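Local coordinates for putative glycyl-glycine endopeptidase lytM (Ruminococcus gnavus, PDB 3NYY), which is probably a metalloendopeptidase of the M23 family, whose members typically cleave peptide bonds in bacterial peptidoglycan, at residues 30-35 / 241-246; 89-94 / 235-240; 151-156 / 161-166; 177-182 / 208-213. All blocks are in the same frame, centred on the assembly; numbering follows the deposited sequence. Where two conformers were deposited one is given.

Contact 1 of 4, residues 30-35 / 241-246; sequences YLKQAA and AENARI
Where Lys32 faces Glu242 the two backbones keep well apart, the nearest pair of CA atoms being those of Lys32 and Ala241 at 8.2 Å, and each segment makes a type I beta turn, Leu31 to Ala34 and Ala241 to Ala244. Ala34 N closes the first turn on Leu31 O, and Ala244 N closes the second on Ala241 O at 2.9 Å. Lys32 and Glu242 each follow the first residue of their turn, and it is their long side chains that bridge the gap, crossing at about a right angle. In one of the two conformers of Glu242, Lys32 NZ forms a salt bridge with Glu242 OE2 at 3.0 Å, reaching the oxygen from above the carboxylate plane, 44° out of it. A chain bent at chi2 (-83°), and again at chi3 and chi4, carries the ammonium group there, while Glu242 stretches out beyond CG to meet it. The bend also brings Lys32 CE to 4.2 Å from Asn243 ND2, a loose flank contact. Both charged ends have a second partner: Glu242 OE1 pairs with Arg239 NE, and Lys32 NZ gives a weak hydrogen bond to Arg239 O. The carboxylate thus lies between two cations, which would probably favour its ionised form. An alanine in place of Lys32 would probably leave Glu242 OE2 without its cationic mate, with Arg239 still at OE1. The arrangement is a surface salt bridge between two beta turns, tying the end region of helix 25-31, in the LytM N-terminal family region, to the loop that follows helix 235-240.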
# COMPACT_ATOMS: atom_id res chain seq x y z
N TYR A 30 18.89 -10.63 7.07
CA TYR A 30 20.35 -10.51 7.15
C TYR A 30 20.77 -9.06 7.24
O TYR A 30 21.66 -8.71 8.02
CB TYR A 30 21.02 -11.23 5.96
CG TYR A 30 22.51 -10.92 5.94
CD1 TYR A 30 23.42 -11.66 6.68
CD2 TYR A 30 22.96 -9.81 5.24
CE1 TYR A 30 24.77 -11.30 6.68
CE2 TYR A 30 24.24 -9.44 5.27
CZ TYR A 30 25.15 -10.18 5.95
OH TYR A 30 26.46 -9.72 5.91
N LEU A 31 20.14 -8.20 6.44
CA LEU A 31 20.56 -6.79 6.34
C LEU A 31 20.44 -6.02 7.65
O LEU A 31 21.25 -5.16 7.92
CB LEU A 31 19.83 -6.10 5.18
CG LEU A 31 20.36 -6.51 3.81
CD1 LEU A 31 19.39 -5.98 2.70
CD2 LEU A 31 21.80 -6.02 3.54
N LYS A 32 19.47 -6.40 8.47
CA LYS A 32 19.30 -5.71 9.77
C LYS A 32 20.52 -5.86 10.69
O LYS A 32 20.68 -5.04 11.60
CB LYS A 32 18.10 -6.25 10.53
CG LYS A 32 16.76 -6.15 9.81
CD LYS A 32 16.07 -4.81 9.94
CE LYS A 32 14.52 -5.02 9.96
NZ LYS A 32 13.97 -5.70 8.72
N GLN A 33 21.32 -6.90 10.48
CA GLN A 33 22.50 -7.14 11.31
C GLN A 33 23.82 -6.85 10.60
O GLN A 33 24.89 -7.08 11.15
CB GLN A 33 22.47 -8.59 11.82
CG GLN A 33 21.19 -8.92 12.57
CD GLN A 33 20.88 -7.90 13.65
OE1 GLN A 33 21.71 -7.62 14.51
NE2 GLN A 33 19.67 -7.35 13.61
N ALA A 34 23.75 -6.32 9.37
CA ALA A 34 24.95 -6.16 8.57
C ALA A 34 25.60 -4.83 8.89
O ALA A 34 24.93 -3.84 8.95
CB ALA A 34 24.59 -6.20 7.07
N ALA A 35 26.93 -4.83 9.03
CA ALA A 35 27.67 -3.61 9.29
C ALA A 35 27.65 -2.66 8.09
O ALA A 35 27.67 -1.46 8.25
CB ALA A 35 29.10 -3.95 9.65
N ALA A 241 14.61 -0.14 7.86
CA ALA A 241 14.54 0.86 8.91
C ALA A 241 13.26 0.82 9.74
O ALA A 241 13.12 1.64 10.64
CB ALA A 241 14.67 2.25 8.27
N GLU A 242 12.38 -0.15 9.47
CA GLU A 242 11.04 -0.22 10.08
C GLU A 242 11.05 -0.17 11.60
O GLU A 242 10.24 0.53 12.21
CB GLU A 242 10.30 -1.50 9.61
CG GLU A 242 10.86 -2.83 10.14
CD GLU A 242 10.47 -4.04 9.29
OE1 GLU A 242 9.50 -3.92 8.49
OE2 GLU A 242 11.16 -5.08 9.42
N ASN A 243 11.99 -0.90 12.19
CA ASN A 243 12.13 -1.01 13.65
C ASN A 243 13.06 0.04 14.24
O ASN A 243 13.38 -0.03 15.41
CB ASN A 243 12.59 -2.41 14.06
CG ASN A 243 11.57 -3.47 13.73
OD1 ASN A 243 10.36 -3.20 13.77
ND2 ASN A 243 12.03 -4.66 13.36
N ALA A 244 13.46 1.01 13.42
CA ALA A 244 14.28 2.14 13.86
C ALA A 244 13.45 3.41 13.81
O ALA A 244 13.69 4.34 13.03
CB ALA A 244 15.54 2.26 12.99
N ARG A 245 12.43 3.46 14.64
CA ARG A 245 11.56 4.64 14.73
C ARG A 245 11.99 5.48 15.93
O ARG A 245 12.08 4.98 17.06
CB ARG A 245 10.11 4.22 14.80
CG ARG A 245 9.64 3.71 13.46
CD ARG A 245 8.18 3.29 13.40
NE ARG A 245 7.25 4.42 13.43
CZ ARG A 245 5.92 4.30 13.50
NH1 ARG A 245 5.35 3.10 13.55
NH2 ARG A 245 5.17 5.40 13.51
N ILE A 246 12.32 6.74 15.68
CA ILE A 246 12.67 7.66 16.75
C ILE A 246 11.42 7.91 17.62
O ILE A 246 10.29 7.82 17.13
CB ILE A 246 13.33 8.93 16.17
CG1 ILE A 246 14.14 9.64 17.26
CG2 ILE A 246 12.30 9.84 15.60
CD1 ILE A 246 14.93 10.80 16.70

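Contact 2 of 4, residues 89-94 / 235-240; sequences NDVKYF and YPVLRY
Val91 is the first residue of 89-94 to meet helix 235-240: its CG2 methyl points tip to tip at Val237 CG2, 3.9 Å away. The carbonyl of the same residue lies at the edge of the Tyr240 ring, with Val91 O 4.1 Å from Tyr240 CE2. A single water completes this link, donating to Val91 O and accepting from Tyr240 OH at 2.7 Å. Next in sequence, Lys92 bonds through its backbone to Met145. At Phe94, CG lies anti to the backbone N (chi1 -166°), which sends the ring out to the helix, crossing the side chain of Leu238 at about a right angle. Phe94 CE1 rests 3.8 Å from Leu238 CD2, while Leu238 O sits in the plane of the ring at its edge, 3.6 Å from Phe94 CD1. An alanine at Phe94 would probably open a gap beside Leu238 and leave its CD2 methyl without this aromatic neighbour. Leu238 also packs on Thr128, Ile130 and Leu219, and Val237 on Ile221. Val237 and Leu238 of the short helix thus pack against both the irregular loop and strands 128-132 and 216-225 of the M23 peptidase sheet.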
# COMPACT_ATOMS: atom_id res chain seq x y z
N ASN A 89 23.34 3.01 3.30
CA ASN A 89 24.25 3.18 4.44
C ASN A 89 24.03 4.41 5.32
O ASN A 89 24.55 4.45 6.46
CB ASN A 89 25.70 3.11 3.98
CG ASN A 89 26.15 1.69 3.70
OD1 ASN A 89 25.36 0.85 3.26
ND2 ASN A 89 27.42 1.41 3.97
N ASP A 90 23.33 5.41 4.80
CA ASP A 90 23.08 6.65 5.53
C ASP A 90 21.78 6.63 6.34
O ASP A 90 21.56 7.56 7.14
CB ASP A 90 23.07 7.90 4.63
CG ASP A 90 24.41 8.16 3.94
OD1 ASP A 90 25.47 7.62 4.37
OD2 ASP A 90 24.38 8.93 2.95
N VAL A 91 20.93 5.63 6.15
CA VAL A 91 19.64 5.57 6.82
C VAL A 91 19.81 5.09 8.24
O VAL A 91 20.15 3.91 8.48
CB VAL A 91 18.67 4.66 6.03
CG1 VAL A 91 17.34 4.42 6.78
CG2 VAL A 91 18.39 5.36 4.61
N LYS A 92 19.54 6.00 9.16
CA LYS A 92 19.56 5.73 10.61
C LYS A 92 18.14 5.51 11.17
O LYS A 92 17.96 4.70 12.07
CB LYS A 92 20.18 6.95 11.34
CG LYS A 92 20.29 6.77 12.84
CD LYS A 92 21.15 7.83 13.53
CE LYS A 92 21.22 7.49 15.02
NZ LYS A 92 21.79 8.66 15.76
N TYR A 93 17.14 6.18 10.60
CA TYR A 93 15.77 6.12 11.09
C TYR A 93 14.73 6.00 9.96
O TYR A 93 14.94 6.50 8.84
CB TYR A 93 15.45 7.39 11.88
CG TYR A 93 16.15 7.56 13.18
CD1 TYR A 93 15.88 6.71 14.25
CD2 TYR A 93 17.03 8.63 13.39
CE1 TYR A 93 16.50 6.89 15.47
CE2 TYR A 93 17.62 8.83 14.60
CZ TYR A 93 17.37 7.96 15.64
OH TYR A 93 17.94 8.16 16.91
N PHE A 94 13.65 5.30 10.28
CA PHE A 94 12.41 5.36 9.52
C PHE A 94 11.93 6.84 9.57
O PHE A 94 12.22 7.55 10.54
CB PHE A 94 11.41 4.45 10.22
CG PHE A 94 10.18 4.13 9.40
CD1 PHE A 94 10.25 3.22 8.36
CD2 PHE A 94 8.96 4.71 9.72
CE1 PHE A 94 9.15 2.94 7.61
CE2 PHE A 94 7.81 4.42 8.97
CZ PHE A 94 7.92 3.56 7.90
N TYR A 235 11.21 1.17 -0.95
CA TYR A 235 10.52 0.23 -0.10
C TYR A 235 11.46 -0.68 0.72
O TYR A 235 11.32 -0.78 1.94
CB TYR A 235 9.49 -0.60 -0.91
CG TYR A 235 8.80 -1.66 -0.09
CD1 TYR A 235 7.68 -1.31 0.67
CD2 TYR A 235 9.26 -2.98 -0.03
CE1 TYR A 235 7.01 -2.24 1.44
CE2 TYR A 235 8.55 -3.93 0.78
CZ TYR A 235 7.46 -3.51 1.51
OH TYR A 235 6.71 -4.37 2.34
N PRO A 236 12.46 -1.32 0.06
CA PRO A 236 13.28 -2.24 0.88
C PRO A 236 14.11 -1.57 1.99
O PRO A 236 14.20 -2.11 3.12
CB PRO A 236 14.14 -2.97 -0.18
CG PRO A 236 13.25 -2.91 -1.45
CD PRO A 236 12.69 -1.52 -1.38
N VAL A 237 14.66 -0.39 1.71
CA VAL A 237 15.38 0.36 2.77
C VAL A 237 14.43 0.84 3.87
O VAL A 237 14.76 0.82 5.04
CB VAL A 237 16.29 1.43 2.20
CG1 VAL A 237 15.54 2.67 1.70
CG2 VAL A 237 17.40 1.88 3.24
N LEU A 238 13.17 1.14 3.51
CA LEU A 238 12.18 1.49 4.52
C LEU A 238 11.90 0.30 5.40
O LEU A 238 11.81 0.47 6.62
CB LEU A 238 10.88 2.00 3.91
CG LEU A 238 10.91 3.43 3.39
CD1 LEU A 238 9.74 3.75 2.46
CD2 LEU A 238 10.96 4.49 4.59
N ARG A 239 11.75 -0.89 4.80
CA ARG A 239 11.52 -2.12 5.59
C ARG A 239 12.67 -2.39 6.51
O ARG A 239 12.48 -2.79 7.66
CB ARG A 239 11.31 -3.33 4.68
CG ARG A 239 10.01 -3.29 3.92
CD ARG A 239 8.81 -3.34 4.81
NE ARG A 239 8.83 -4.38 5.84
CZ ARG A 239 8.36 -5.61 5.70
NH1 ARG A 239 7.83 -6.03 4.55
NH2 ARG A 239 8.40 -6.43 6.76
N TYR A 240 13.89 -2.13 6.03
CA TYR A 240 15.11 -2.28 6.83
C TYR A 240 15.14 -1.34 8.03
O TYR A 240 15.58 -1.74 9.12
CB TYR A 240 16.33 -2.10 5.92
CG TYR A 240 17.62 -1.64 6.54
CD1 TYR A 240 18.54 -2.56 7.03
CD2 TYR A 240 17.94 -0.30 6.58
CE1 TYR A 240 19.75 -2.13 7.56
CE2 TYR A 240 19.12 0.15 7.13
CZ TYR A 240 20.03 -0.78 7.62
OH TYR A 240 21.21 -0.34 8.15
O HOH W 1 21.92 2.15 7.25

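Contact 3 of 4, residues 151-156 / 161-166; sequences TEKGWL and WRIGIT
Gly164 O accepts from two consecutive residues, Thr151 and Glu152, which makes a classic beta bulge in this antiparallel pair. The bond from Thr151 N is 2.8 Å to Gly164 O, whereas that from Glu152 N to the same oxygen is weak at 3.4 Å. In return Gly164 N donates to Glu152 O at 2.9 Å. Thr151 OG1, in one of two conformers, shares a hydrogen bond of 2.6 Å with Thr166 OG1. Gly154 and Arg162 exchange two backbone bonds, Gly154 N to Arg162 O at 3.1 Å and Arg162 N to Gly154 O at 3.2 Å. Gly154 O also takes a weak bond from Arg162 NH1, and Arg162 O accepts a hydrogen bond from Tyr181 OH. Bent at chi2 (79°), the arginine folds back so that its guanidinium edge meets Gly154 O. Glu152 CB lies over one face, Leu156 CG over the other. Three waters at the edge accept from NE, NH2 and NH1; the first two donate to the Glu152 carboxylate, the third to Trp155 O. In this one of two Glu152 conformers the direct salt bridge, Glu152 OE1 to Arg162 NH2, is long at 3.6 Å. Beside Lys153 and Ile163, the edge of Trp155 meets the face of Trp161 in a T-shaped stack, planes at 74°. This hairpin places strand 162-166 between strands 148-153 and 172-178, bonding to the latter through Ile163 with Tyr175 and Ile165 with Phe173.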
# COMPACT_ATOMS: atom_id res chain seq x y z
N THR A 151 18.63 20.62 0.48
CA THR A 151 18.95 20.92 -0.92
C THR A 151 17.83 21.65 -1.65
O THR A 151 18.09 22.48 -2.52
CB THR A 151 19.25 19.61 -1.67
OG1 THR A 151 20.33 18.95 -1.02
CG2 THR A 151 19.58 19.85 -3.16
N GLU A 152 16.58 21.25 -1.35
CA GLU A 152 15.42 21.93 -1.91
C GLU A 152 14.36 22.07 -0.84
O GLU A 152 14.23 21.20 0.05
CB GLU A 152 14.87 21.17 -3.13
CG GLU A 152 15.76 21.29 -4.37
CD GLU A 152 15.23 20.57 -5.59
OE1 GLU A 152 14.79 19.41 -5.45
OE2 GLU A 152 15.27 21.15 -6.70
N LYS A 153 13.59 23.15 -0.92
CA LYS A 153 12.49 23.38 0.01
C LYS A 153 11.48 24.29 -0.65
O LYS A 153 11.80 25.43 -1.02
CB LYS A 153 12.96 24.00 1.29
CG LYS A 153 11.84 24.18 2.34
CD LYS A 153 12.27 25.19 3.39
CE LYS A 153 11.16 25.42 4.46
NZ LYS A 153 11.38 26.72 5.13
N GLY A 154 10.28 23.78 -0.84
CA GLY A 154 9.19 24.61 -1.38
C GLY A 154 8.15 23.80 -2.09
O GLY A 154 8.19 22.58 -2.10
N TRP A 155 7.22 24.51 -2.73
CA TRP A 155 6.12 23.88 -3.38
C TRP A 155 6.50 23.29 -4.74
O TRP A 155 7.19 23.95 -5.53
CB TRP A 155 5.05 24.94 -3.66
CG TRP A 155 3.80 24.41 -4.28
CD1 TRP A 155 3.44 24.48 -5.59
CD2 TRP A 155 2.72 23.79 -3.60
NE1 TRP A 155 2.20 23.91 -5.77
CE2 TRP A 155 1.74 23.47 -4.55
CE3 TRP A 155 2.49 23.44 -2.26
CZ2 TRP A 155 0.57 22.81 -4.22
CZ3 TRP A 155 1.30 22.84 -1.93
CH2 TRP A 155 0.37 22.52 -2.89
N LEU A 156 5.96 22.12 -5.02
CA LEU A 156 5.85 21.59 -6.39
C LEU A 156 4.41 21.20 -6.65
O LEU A 156 3.75 20.70 -5.75
CB LEU A 156 6.74 20.37 -6.63
CG LEU A 156 8.23 20.52 -6.66
CD1 LEU A 156 8.90 19.12 -6.89
CD2 LEU A 156 8.71 21.50 -7.72
N TRP A 161 3.98 20.64 -0.64
CA TRP A 161 5.11 21.14 0.15
C TRP A 161 6.09 19.98 0.30
O TRP A 161 5.79 18.95 0.96
CB TRP A 161 4.69 21.61 1.54
CG TRP A 161 3.74 22.74 1.49
CD1 TRP A 161 2.41 22.74 1.89
CD2 TRP A 161 3.99 24.03 0.93
NE1 TRP A 161 1.86 23.98 1.66
CE2 TRP A 161 2.81 24.79 1.08
CE3 TRP A 161 5.14 24.66 0.36
CZ2 TRP A 161 2.71 26.10 0.62
CZ3 TRP A 161 5.04 25.97 -0.07
CH2 TRP A 161 3.85 26.69 0.10
N ARG A 162 7.24 20.10 -0.35
CA ARG A 162 8.26 19.10 -0.29
C ARG A 162 9.56 19.68 0.20
O ARG A 162 9.81 20.89 0.18
CB ARG A 162 8.44 18.38 -1.65
CG ARG A 162 8.91 19.18 -2.86
CD ARG A 162 10.42 19.42 -2.80
NE ARG A 162 11.06 19.83 -4.05
CZ ARG A 162 11.13 21.08 -4.49
NH1 ARG A 162 10.58 22.11 -3.82
NH2 ARG A 162 11.75 21.32 -5.65
N ILE A 163 10.38 18.77 0.69
CA ILE A 163 11.72 19.11 1.13
C ILE A 163 12.63 17.99 0.66
O ILE A 163 12.25 16.82 0.70
CB ILE A 163 11.78 19.37 2.67
CG1 ILE A 163 13.12 19.98 3.08
CG2 ILE A 163 11.39 18.15 3.49
CD1 ILE A 163 13.10 20.57 4.51
N GLY A 164 13.85 18.37 0.25
CA GLY A 164 14.84 17.41 -0.23
C GLY A 164 16.14 17.54 0.55
O GLY A 164 16.64 18.63 0.76
N ILE A 165 16.66 16.40 1.01
CA ILE A 165 17.89 16.32 1.79
C ILE A 165 18.90 15.50 0.99
O ILE A 165 18.65 14.35 0.62
CB ILE A 165 17.63 15.58 3.12
CG1 ILE A 165 16.55 16.24 3.97
CG2 ILE A 165 18.94 15.39 3.94
CD1 ILE A 165 16.73 17.73 4.24
N THR A 166 20.08 16.06 0.78
CA THR A 166 21.17 15.34 0.18
C THR A 166 22.01 14.76 1.30
O THR A 166 22.54 15.49 2.16
CB THR A 166 21.99 16.20 -0.75
OG1 THR A 166 21.15 16.66 -1.81
CG2 THR A 166 23.19 15.40 -1.38
O HOH W 2 12.74 18.07 -5.52
O HOH W 3 13.28 19.87 -7.85
O HOH W 4 10.11 24.73 -4.90

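Contact 4 of 4, residues 177-182 / 208-213; sequences HLDSYA and GTTGEF
Phe213 sets the edge of its ring against the face of His177 in a T-shaped pair, centroids 4.9 Å apart and planes at 77°. The CE1-CZ side of the phenyl ring does the touching, and Phe213 CZ comes to 3.3 Å from His177 ND1. Phe213 reaches this place with CG between its backbone N and carbonyl carbon (chi1 47°), which swings the ring off its extended backbone toward the strand. His177 sits at positive phi, in the left-handed region, at a corner in the chain near the end of strand 172-178. Its CG lies anti to the carbonyl carbon (chi1 -51°), turning one face of the imidazole to the phenyl edge, and a bond from ND1 to Ser202 O further fixes the ring. His177 lies in a Tyr-Ala-His-Leu sequence and is probably the conserved active-site histidine of M23 peptidases. His216, which opens a His-Leu-His sequence as in the family's His-x-His motif, packs against both rings, consistent with the active-site cleft. Phe213 thus probably lines one wall of that cleft; Asp201 also touches Phe213. Elsewhere between the segments, the only other contact is slight: Asp179 OD1 lies 4.5 Å from Thr210 CG2, carboxylate against methyl.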
# COMPACT_ATOMS: atom_id res chain seq x y z
N HIS A 177 4.25 16.20 0.11
CA HIS A 177 2.85 16.39 0.55
C HIS A 177 2.72 16.85 2.00
O HIS A 177 1.61 16.71 2.57
CB HIS A 177 2.00 15.15 0.27
CG HIS A 177 2.11 14.68 -1.14
ND1 HIS A 177 1.78 15.47 -2.21
CD2 HIS A 177 2.61 13.53 -1.66
CE1 HIS A 177 2.04 14.83 -3.34
NE2 HIS A 177 2.55 13.65 -3.03
N LEU A 178 3.79 17.42 2.55
CA LEU A 178 3.81 17.90 3.93
C LEU A 178 2.73 18.99 4.17
O LEU A 178 2.44 19.81 3.27
CB LEU A 178 5.19 18.47 4.32
CG LEU A 178 6.39 17.52 4.18
CD1 LEU A 178 7.71 18.34 4.42
CD2 LEU A 178 6.27 16.38 5.18
N ASP A 179 2.23 19.05 5.39
CA ASP A 179 1.27 20.09 5.76
C ASP A 179 2.04 21.34 6.14
O ASP A 179 1.55 22.48 5.97
CB ASP A 179 0.42 19.62 6.94
CG ASP A 179 -0.70 20.59 7.27
OD1 ASP A 179 -1.56 20.81 6.37
OD2 ASP A 179 -0.71 21.12 8.42
N SER A 180 3.23 21.15 6.69
CA SER A 180 4.06 22.26 7.10
C SER A 180 5.49 21.80 7.25
O SER A 180 5.77 20.58 7.28
CB SER A 180 3.56 22.79 8.44
OG SER A 180 3.85 21.90 9.49
N TYR A 181 6.40 22.78 7.36
CA TYR A 181 7.82 22.54 7.54
C TYR A 181 8.33 22.84 8.95
O TYR A 181 7.78 23.71 9.67
CB TYR A 181 8.60 23.42 6.63
CG TYR A 181 8.39 23.20 5.14
CD1 TYR A 181 8.76 22.05 4.52
CD2 TYR A 181 7.92 24.21 4.35
CE1 TYR A 181 8.64 21.90 3.18
CE2 TYR A 181 7.78 24.07 2.98
CZ TYR A 181 8.14 22.90 2.38
OH TYR A 181 8.01 22.79 0.99
N ALA A 182 9.42 22.15 9.31
CA ALA A 182 10.24 22.53 10.45
C ALA A 182 10.97 23.83 10.09
O ALA A 182 10.94 24.25 8.92
CB ALA A 182 11.22 21.41 10.75
N GLY A 208 0.00 25.86 -2.05
CA GLY A 208 -0.72 25.80 -0.79
C GLY A 208 -1.97 24.97 -0.78
O GLY A 208 -2.59 24.88 0.26
N THR A 209 -2.35 24.39 -1.91
CA THR A 209 -3.53 23.53 -1.96
C THR A 209 -3.40 22.29 -1.06
O THR A 209 -2.38 21.61 -1.06
CB THR A 209 -3.79 23.07 -3.42
OG1 THR A 209 -4.04 24.23 -4.21
CG2 THR A 209 -4.96 22.13 -3.52
N THR A 210 -4.49 22.01 -0.34
CA THR A 210 -4.56 20.90 0.58
C THR A 210 -5.90 20.19 0.36
O THR A 210 -6.83 20.73 -0.30
CB THR A 210 -4.50 21.35 2.04
OG1 THR A 210 -5.58 22.24 2.32
CG2 THR A 210 -3.15 22.01 2.38
N GLY A 211 -5.97 18.96 0.88
CA GLY A 211 -7.20 18.22 1.01
C GLY A 211 -7.63 17.41 -0.20
O GLY A 211 -8.69 16.76 -0.15
N GLU A 212 -6.86 17.43 -1.27
CA GLU A 212 -7.29 16.76 -2.50
C GLU A 212 -7.09 15.24 -2.49
O GLU A 212 -7.61 14.54 -3.35
CB GLU A 212 -6.60 17.37 -3.73
CG GLU A 212 -6.96 18.83 -3.99
CD GLU A 212 -8.45 19.05 -4.25
OE1 GLU A 212 -9.08 18.23 -4.96
OE2 GLU A 212 -9.00 20.04 -3.75
N PHE A 213 -6.34 14.72 -1.51
CA PHE A 213 -6.08 13.28 -1.43
C PHE A 213 -5.77 12.93 0.00
O PHE A 213 -5.70 13.82 0.81
CB PHE A 213 -4.93 12.91 -2.37
CG PHE A 213 -3.75 13.82 -2.26
CD1 PHE A 213 -2.86 13.67 -1.22
CD2 PHE A 213 -3.52 14.79 -3.23
CE1 PHE A 213 -1.76 14.50 -1.12
CE2 PHE A 213 -2.42 15.61 -3.16
CZ PHE A 213 -1.54 15.46 -2.10

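The four contacts form two groups. Contacts 1 and 2 have centres 7 Å apart and are joined by a probable backbone hydrogen bond from Phe94 N to Ala244 O of 2.9 Å; both involve helix 235-240 or the loop after it. Contacts 3 and 4 have centres 13 Å apart and share the neighbouring strands 162-166 and 172-178, with a probable hydrogen bond of 3.0 Å between Trp161 O and Leu178 N. Between the groups, contacts 1 and 4 have centres about 29 Å apart, whereas the nearest atoms of contacts 2 and 3 are about 7 Å apart. Contact 4 is at the probable active-site cleft; in contact 3, the nearest atom of the Glu152 side chain is about 3 Å from a bound nonaethylene glycol, probably from the crystallisation liquor.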